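PDB 3IXL: arylmalonate decarboxylase from Bordetella bronchiseptica, which catalyses the enantioselective decarboxylation of 2-aryl-2-methylmalonates, adding a proton to yield 2-arylpropionates and carbon dioxide. Local coordinates for residues H58-Q63 with R94-L99; T6-M11 with D30-A35. The protein carries 2 engineered substitutions. One frame throughout, in Å; residues are numbered along the deposited sequence.

Contact 1 of 2, residues H58-Q63 with R94-L99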
ATOM      1  N   HIS A  58      10.268 -11.628  10.202  1.00  9.84           N
ATOM      2  CA  HIS A  58      10.800 -10.982   9.003  1.00  9.51           C
ATOM      3  C   HIS A  58      11.307  -9.573   9.319  1.00  8.83           C
ATOM      4  O   HIS A  58      12.333  -9.147   8.796  1.00  9.20           O
ATOM      5  CB  HIS A  58       9.760 -10.953   7.879  1.00  9.81           C
ATOM      6  CG  HIS A  58       9.598 -12.270   7.191  1.00 10.06           C
ATOM      7  ND1 HIS A  58      10.409 -12.666   6.149  1.00 11.49           N
ATOM      8  CD2 HIS A  58       8.738 -13.292   7.409  1.00 12.74           C
ATOM      9  CE1 HIS A  58      10.047 -13.871   5.747  1.00 12.51           C
ATOM     10  NE2 HIS A  58       9.037 -14.275   6.496  1.00 13.01           N
ATOM     11  N   ALA A  59      10.592  -8.864  10.196  1.00  8.67           N
ATOM     12  CA  ALA A  59      11.060  -7.557  10.670  1.00  8.32           C
ATOM     13  C   ALA A  59      12.450  -7.662  11.326  1.00  8.50           C
ATOM     14  O   ALA A  59      13.334  -6.848  11.055  1.00  7.99           O
ATOM     15  CB  ALA A  59      10.037  -6.930  11.624  1.00  8.26           C
ATOM     16  N   ARG A  60      12.622  -8.664  12.186  1.00  9.06           N
ATOM     17  CA  ARG A  60      13.892  -8.908  12.859  1.00  9.92           C
ATOM     18  C   ARG A  60      15.006  -9.233  11.858  1.00  9.63           C
ATOM     19  O   ARG A  60      16.134  -8.753  12.018  1.00  9.32           O
ATOM     20  CB  ARG A  60      13.754 -10.047  13.864  1.00 10.92           C
ATOM     21  CG  ARG A  60      12.932  -9.736  15.110  1.00 15.26           C
ATOM     22  CD  ARG A  60      12.947 -10.956  16.040  1.00 21.51           C
ATOM     23  NE  ARG A  60      12.144 -10.789  17.250  1.00 25.90           N
ATOM     24  CZ  ARG A  60      12.591 -10.259  18.387  1.00 27.43           C
ATOM     25  NH1 ARG A  60      13.844  -9.824  18.485  1.00 28.00           N
ATOM     26  NH2 ARG A  60      11.778 -10.157  19.431  1.00 28.40           N
ATOM     27  N   ARG A  61      14.694 -10.030  10.829  1.00  9.57           N
ATOM     28  CA  ARG A  61      15.697 -10.327   9.798  1.00 10.01           C
ATOM     29  C   ARG A  61      16.174  -9.041   9.139  1.00  9.22           C
ATOM     30  O   ARG A  61      17.376  -8.805   8.992  1.00  9.63           O
ATOM     31  CB  ARG A  61      15.179 -11.289   8.723  1.00 10.35           C
ATOM     32  CG  ARG A  61      16.258 -11.561   7.671  1.00 13.42           C
ATOM     33  CD  ARG A  61      15.737 -12.157   6.396  1.00 17.29           C
ATOM     34  NE  ARG A  61      16.780 -12.139   5.366  1.00 18.26           N
ATOM     35  CZ  ARG A  61      16.549 -12.173   4.055  1.00 19.85           C
ATOM     36  NH1 ARG A  61      15.299 -12.216   3.599  1.00 19.99           N
ATOM     37  NH2 ARG A  61      17.565 -12.146   3.193  1.00 19.75           N
ATOM     38  N   LEU A  62      15.225  -8.198   8.744  1.00  8.15           N
ATOM     39  CA  LEU A  62      15.577  -6.931   8.107  1.00  7.79           C
ATOM     40  C   LEU A  62      16.399  -6.017   9.024  1.00  7.87           C
ATOM     41  O   LEU A  62      17.321  -5.334   8.567  1.00  8.36           O
ATOM     42  CB  LEU A  62      14.313  -6.220   7.592  1.00  7.74           C
ATOM     43  CG  LEU A  62      13.599  -6.961   6.450  1.00  7.90           C
ATOM     44  CD1 LEU A  62      12.156  -6.497   6.346  1.00  7.99           C
ATOM     45  CD2 LEU A  62      14.320  -6.788   5.118  1.00  7.79           C
ATOM     46  N   GLN A  63      16.061  -6.007  10.314  1.00  8.42           N
ATOM     47  CA  GLN A  63      16.856  -5.279  11.294  1.00  9.08           C
ATOM     48  C   GLN A  63      18.306  -5.779  11.314  1.00  9.17           C
ATOM     49  O   GLN A  63      19.235  -4.977  11.291  1.00  8.68           O
ATOM     50  CB  GLN A  63      16.232  -5.385  12.693  1.00  9.35           C
ATOM     51  CG  GLN A  63      16.953  -4.552  13.766  1.00 11.56           C
ATOM     52  CD  GLN A  63      18.096  -5.293  14.437  1.00 15.38           C
ATOM     53  OE1 GLN A  63      18.063  -6.515  14.588  1.00 18.54           O
ATOM     54  NE2 GLN A  63      19.119  -4.550  14.848  1.00 17.86           N
ATOM     55  N   ARG A  94       7.996  -2.916  16.020  1.00  9.60           N
ATOM     56  CA  ARG A  94       8.920  -1.951  16.601  1.00 10.44           C
ATOM     57  C   ARG A  94       9.615  -2.520  17.841  1.00 10.80           C
ATOM     58  O   ARG A  94      10.826  -2.367  18.007  1.00 10.07           O
ATOM     59  CB  ARG A  94       8.206  -0.635  16.922  1.00 11.21           C
ATOM     60  CG  ARG A  94       9.151   0.417  17.442  1.00 14.91           C
ATOM     61  CD  ARG A  94       8.956   1.773  16.795  1.00 20.79           C
ATOM     62  NE  ARG A  94       7.925   2.580  17.431  1.00 22.58           N
ATOM     63  CZ  ARG A  94       8.130   3.757  18.026  1.00 22.12           C
ATOM     64  NH1 ARG A  94       9.338   4.304  18.090  1.00 22.86           N
ATOM     65  NH2 ARG A  94       7.109   4.390  18.566  1.00 23.36           N
ATOM     66  N   GLU A  95       8.856  -3.192  18.701  1.00 11.45           N
ATOM     67  CA  GLU A  95       9.441  -3.767  19.921  1.00 13.71           C
ATOM     68  C   GLU A  95      10.413  -4.902  19.606  1.00 13.22           C
ATOM     69  O   GLU A  95      11.357  -5.140  20.365  1.00 14.25           O
ATOM     70  CB  GLU A  95       8.345  -4.191  20.914  1.00 13.78           C
ATOM     71  CG  GLU A  95       7.595  -2.994  21.520  1.00 16.45           C
ATOM     72  CD  GLU A  95       6.606  -3.359  22.640  1.00 17.59           C
ATOM     73  OE1 GLU A  95       6.710  -4.467  23.204  1.00 23.94           O
ATOM     74  OE2 GLU A  95       5.740  -2.513  22.967  1.00 22.47           O
ATOM     75  N   ALA A  96      10.203  -5.577  18.477  1.00 12.87           N
ATOM     76  CA  ALA A  96      11.079  -6.659  18.030  1.00 12.73           C
ATOM     77  C   ALA A  96      12.383  -6.159  17.421  1.00 12.51           C
ATOM     78  O   ALA A  96      13.366  -6.892  17.409  1.00 13.93           O
ATOM     79  CB  ALA A  96      10.359  -7.548  17.039  1.00 13.26           C
ATOM     80  N   THR A  97      12.392  -4.928  16.909  1.00 11.19           N
ATOM     81  CA  THR A  97      13.511  -4.429  16.096  1.00 10.24           C
ATOM     82  C   THR A  97      14.218  -3.204  16.670  1.00  9.79           C
ATOM     83  O   THR A  97      15.391  -2.957  16.369  1.00  9.77           O
ATOM     84  CB  THR A  97      13.041  -4.048  14.684  1.00  9.97           C
ATOM     85  OG1 THR A  97      12.033  -3.024  14.772  1.00  9.01           O
ATOM     86  CG2 THR A  97      12.476  -5.255  13.964  1.00 11.32           C
ATOM     87  N   GLY A  98      13.493  -2.420  17.458  1.00  9.01           N
ATOM     88  CA  GLY A  98      13.987  -1.115  17.883  1.00  9.30           C
ATOM     89  C   GLY A  98      14.015  -0.080  16.769  1.00  9.30           C
ATOM     90  O   GLY A  98      14.650   0.966  16.908  1.00 10.58           O
ATOM     91  N   LEU A  99      13.309  -0.363  15.674  1.00  8.75           N
ATOM     92  CA  LEU A  99      13.337   0.486  14.483  1.00  8.70           C
ATOM     93  C   LEU A  99      11.998   1.148  14.223  1.00  8.28           C
ATOM     94  O   LEU A  99      10.973   0.621  14.634  1.00  8.73           O
ATOM     95  CB  LEU A  99      13.655  -0.352  13.241  1.00  8.66           C
ATOM     96  CG  LEU A  99      15.025  -1.020  13.113  1.00  9.48           C
ATOM     97  CD1 LEU A  99      15.070  -1.801  11.805  1.00 10.04           C
ATOM     98  CD2 LEU A  99      16.154   0.010  13.184  1.00 10.61           C
TER
HETATM   99  O   HOH W   1      15.940  -8.334  15.791  1.00 59.79           O
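Thr97 presses its methyl against the helix that carries Ala59: CG2 lies 3.4 Å from Ala59 O and 3.8 Å from Ala59 CB. Next to it, Arg60 reaches along Ala96, its chain extended from CG to NE (chi2 and chi3 both near 180°), which lays NE 3.7 Å from Ala96 CB. The guanidinium turns a face to Ala96 O; NH1 comes within 3.2 Å of Ala96 O, but the carbonyl oxygen sits above the plane and the angle is too poor for a hydrogen bond. One helical turn on, Gln63 CG meets Thr97 O at 3.4 Å; CB and CG each lie near Leu99 CD1, the Gln63 and Leu99 side chains crossing at about a right angle. A water donates to Gln63 OE1 at 3.0 Å and only weakly to Ala96 O. Behind this first shell, Thr97 OG1 bonds to Met93 O and accepts from Leu99 N at 3.1 Å, an ST turn that fixes the side chain's rotation and holds CG2 against Ala59. Gly98, with positive phi, takes the chain out of the helix. The pairing is a surface helix-helix contact, helix 55-64 against the C-terminal end of helix 83-97, beside the parallel sheet, where Leu99 rests on Val70.

Contact 2 of 2, residues T6-M11 with D30-A35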
ATOM      1  N   THR A   6      24.108   5.835   3.818  1.00 24.85           N
ATOM      2  CA  THR A   6      22.736   5.816   3.228  1.00 24.58           C
ATOM      3  C   THR A   6      21.855   4.793   3.954  1.00 23.48           C
ATOM      4  O   THR A   6      22.194   3.603   3.981  1.00 24.31           O
ATOM      5  CB  THR A   6      22.766   5.472   1.717  1.00 24.76           C
ATOM      6  OG1 THR A   6      23.873   6.134   1.089  1.00 25.98           O
ATOM      7  CG2 THR A   6      21.466   5.901   1.038  1.00 25.49           C
ATOM      8  N   PRO A   7      20.735   5.253   4.550  1.00 22.52           N
ATOM      9  CA  PRO A   7      19.805   4.340   5.217  1.00 20.76           C
ATOM     10  C   PRO A   7      19.154   3.352   4.245  1.00 18.56           C
ATOM     11  O   PRO A   7      18.646   3.740   3.187  1.00 18.45           O
ATOM     12  CB  PRO A   7      18.753   5.279   5.831  1.00 21.47           C
ATOM     13  CG  PRO A   7      18.853   6.535   5.054  1.00 22.52           C
ATOM     14  CD  PRO A   7      20.292   6.656   4.655  1.00 22.67           C
ATOM     15  N   THR A   8      19.203   2.081   4.611  1.00 15.92           N
ATOM     16  CA  THR A   8      18.519   1.027   3.880  1.00 14.39           C
ATOM     17  C   THR A   8      17.071   0.979   4.360  1.00 12.09           C
ATOM     18  O   THR A   8      16.801   1.124   5.549  1.00 11.92           O
ATOM     19  CB  THR A   8      19.215  -0.310   4.130  1.00 14.93           C
ATOM     20  OG1 THR A   8      20.569  -0.224   3.659  1.00 17.40           O
ATOM     21  CG2 THR A   8      18.531  -1.414   3.403  1.00 16.12           C
ATOM     22  N   ILE A   9      16.138   0.821   3.429  1.00  9.54           N
ATOM     23  CA  ILE A   9      14.731   0.673   3.797  1.00  9.02           C
ATOM     24  C   ILE A   9      14.330  -0.782   3.607  1.00  7.83           C
ATOM     25  O   ILE A   9      14.501  -1.334   2.517  1.00  7.10           O
ATOM     26  CB  ILE A   9      13.836   1.620   2.975  1.00  9.20           C
ATOM     27  CG1 ILE A   9      14.119   3.069   3.395  1.00 10.72           C
ATOM     28  CG2 ILE A   9      12.349   1.266   3.165  1.00  9.65           C
ATOM     29  CD1 ILE A   9      13.531   4.115   2.485  1.00 13.54           C
ATOM     30  N   GLY A  10      13.829  -1.403   4.670  1.00  7.12           N
ATOM     31  CA  GLY A  10      13.454  -2.807   4.631  1.00  6.80           C
ATOM     32  C   GLY A  10      11.971  -3.003   4.393  1.00  6.30           C
ATOM     33  O   GLY A  10      11.145  -2.263   4.957  1.00  6.28           O
ATOM     34  N   MET A  11      11.634  -4.008   3.587  1.00  5.66           N
ATOM     35  CA  MET A  11      10.237  -4.274   3.208  1.00  5.43           C
ATOM     36  C   MET A  11       9.881  -5.737   3.364  1.00  5.90           C
ATOM     37  O   MET A  11      10.583  -6.601   2.852  1.00  6.25           O
ATOM     38  CB  MET A  11       9.995  -3.810   1.774  1.00  6.06           C
ATOM     39  CG  MET A  11      10.071  -2.302   1.676  1.00  6.74           C
ATOM     40  SD  MET A  11       9.732  -1.661   0.036  1.00  7.10           S
ATOM     41  CE  MET A  11       9.341   0.043   0.471  1.00  7.45           C
ATOM     42  N   ASP A  30      17.604   6.111  -6.596  1.00 11.61           N
ATOM     43  CA  ASP A  30      18.869   6.250  -5.866  1.00 12.14           C
ATOM     44  C   ASP A  30      18.792   5.873  -4.385  1.00 10.77           C
ATOM     45  O   ASP A  30      19.720   6.132  -3.621  1.00 10.34           O
ATOM     46  CB  ASP A  30      19.462   7.633  -6.102  1.00 13.84           C
ATOM     47  CG  ASP A  30      19.793   7.878  -7.578  1.00 16.34           C
ATOM     48  OD1 ASP A  30      19.989   6.893  -8.337  1.00 20.51           O
ATOM     49  OD2 ASP A  30      19.859   9.055  -7.976  1.00 21.42           O
ATOM     50  N   LEU A  31      17.694   5.230  -3.989  1.00  9.64           N
ATOM     51  CA  LEU A  31      17.558   4.715  -2.629  1.00  9.09           C
ATOM     52  C   LEU A  31      17.674   3.193  -2.598  1.00  8.37           C
ATOM     53  O   LEU A  31      17.159   2.525  -3.493  1.00  7.91           O
ATOM     54  CB  LEU A  31      16.228   5.146  -2.008  1.00  9.20           C
ATOM     55  CG  LEU A  31      15.994   6.637  -1.793  1.00 10.72           C
ATOM     56  CD1 LEU A  31      14.731   6.803  -0.960  1.00 10.74           C
ATOM     57  CD2 LEU A  31      17.165   7.328  -1.109  1.00 12.32           C
ATOM     58  N   PRO A  32      18.376   2.645  -1.586  1.00  8.16           N
ATOM     59  CA  PRO A  32      18.473   1.192  -1.421  1.00  7.97           C
ATOM     60  C   PRO A  32      17.291   0.600  -0.652  1.00  7.78           C
ATOM     61  O   PRO A  32      16.930   1.075   0.437  1.00  7.96           O
ATOM     62  CB  PRO A  32      19.762   1.020  -0.621  1.00  8.08           C
ATOM     63  CG  PRO A  32      19.838   2.275   0.221  1.00  8.39           C
ATOM     64  CD  PRO A  32      19.176   3.373  -0.580  1.00  8.61           C
ATOM     65  N   PHE A  33      16.703  -0.435  -1.224  1.00  7.05           N
ATOM     66  CA  PHE A  33      15.633  -1.183  -0.577  1.00  6.89           C
ATOM     67  C   PHE A  33      16.036  -2.635  -0.464  1.00  7.02           C
ATOM     68  O   PHE A  33      16.651  -3.173  -1.382  1.00  7.19           O
ATOM     69  CB  PHE A  33      14.339  -1.086  -1.393  1.00  6.98           C
ATOM     70  CG  PHE A  33      13.806   0.307  -1.508  1.00  6.13           C
ATOM     71  CD1 PHE A  33      14.124   1.096  -2.616  1.00  6.99           C
ATOM     72  CD2 PHE A  33      12.989   0.849  -0.520  1.00  6.43           C
ATOM     73  CE1 PHE A  33      13.648   2.397  -2.731  1.00  7.09           C
ATOM     74  CE2 PHE A  33      12.507   2.157  -0.631  1.00  7.03           C
ATOM     75  CZ  PHE A  33      12.841   2.932  -1.727  1.00  6.63           C
ATOM     76  N   ILE A  34      15.702  -3.265   0.659  1.00  6.32           N
ATOM     77  CA  ILE A  34      15.894  -4.698   0.831  1.00  6.56           C
ATOM     78  C   ILE A  34      14.572  -5.302   1.245  1.00  6.52           C
ATOM     79  O   ILE A  34      13.727  -4.600   1.818  1.00  7.01           O
ATOM     80  CB  ILE A  34      17.015  -5.037   1.853  1.00  6.74           C
ATOM     81  CG1 ILE A  34      16.728  -4.417   3.227  1.00  7.04           C
ATOM     82  CG2 ILE A  34      18.383  -4.610   1.299  1.00  7.69           C
ATOM     83  CD1 ILE A  34      17.683  -4.881   4.338  1.00  7.83           C
ATOM     84  N   ALA A  35      14.373  -6.579   0.942  1.00  6.52           N
ATOM     85  CA  ALA A  35      13.077  -7.196   1.164  1.00  6.91           C
ATOM     86  C   ALA A  35      13.201  -8.606   1.676  1.00  7.14           C
ATOM     87  O   ALA A  35      14.239  -9.249   1.533  1.00  8.00           O
ATOM     88  CB  ALA A  35      12.216  -7.145  -0.097  1.00  7.39           C
TER
HETATM   89  O   HOH W   2      16.723   3.857   1.444  1.00 25.28           O
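Pro32 O is gripped twice, by Ile9 N at 3.1 Å in a nearly straight bond (172° at the hydrogen) and by a water at 3.0 Å that also donates to Pro7 O. The backbone ladder runs on through Ile34, whose N donates to Ile9 O at 2.9 Å and whose O accepts from Met11 N at 2.8 Å. This last bond bends to 139° at the hydrogen, although the donor lies in the carbonyl plane. CA-H...O contacts from Phe33, Gly10 and Ala35 fill in between. These are strands 8-13 and 33-37, parallel neighbours joined through helix 23-27 as a beta-alpha-beta unit, with 33-37 outermost in its four-stranded sheet within the chain. On the face carrying Ile9, Met11 and Phe33, the Ile9 side chain lies alongside the phenyl ring, CB 3.7 Å from Phe33 CD2. Met11, extended beyond CG, brings its sulfur obliquely to the same ring in a Met-aromatic contact, SD 5.1 Å from the Phe33 centroid. Phe216 of helix 211-222 packs edge-to-face with Phe33 and also touches Met11. On the opposite face, where Ile34 points, its CG1 meets the Thr8 methyl CG2 at 3.5 Å, the two side chains crossing at about a right angle. At the start of the modelled chain, Thr6 CG2 and Pro7 O rest against the Pro32 ring.

Contact 2 closes before contact 1 opens along the chain, and their centres lie 14 Å apart on the same side of the molecule's centre. Contact 2 pairs strands 8-13 and 33-37 in a four-stranded parallel sheet; contact 1 joins helices 55-64 and 83-97 beside that sheet. Leu62 bridges the two, with CD1 packed on Met11 N and CD2 on Ile34 CG1, while His58 and Arg61 hydrogen-bond to Ser36 on the edge strand. Helix 55-64 thus covers the sheet on the Ile34 side, and helix 211-222 packs on the Phe33 side. Both contacts belong to one alpha/beta half of the enzyme; the Met11 side chain lies about 10 Å from bound 2-phenylacetic acid.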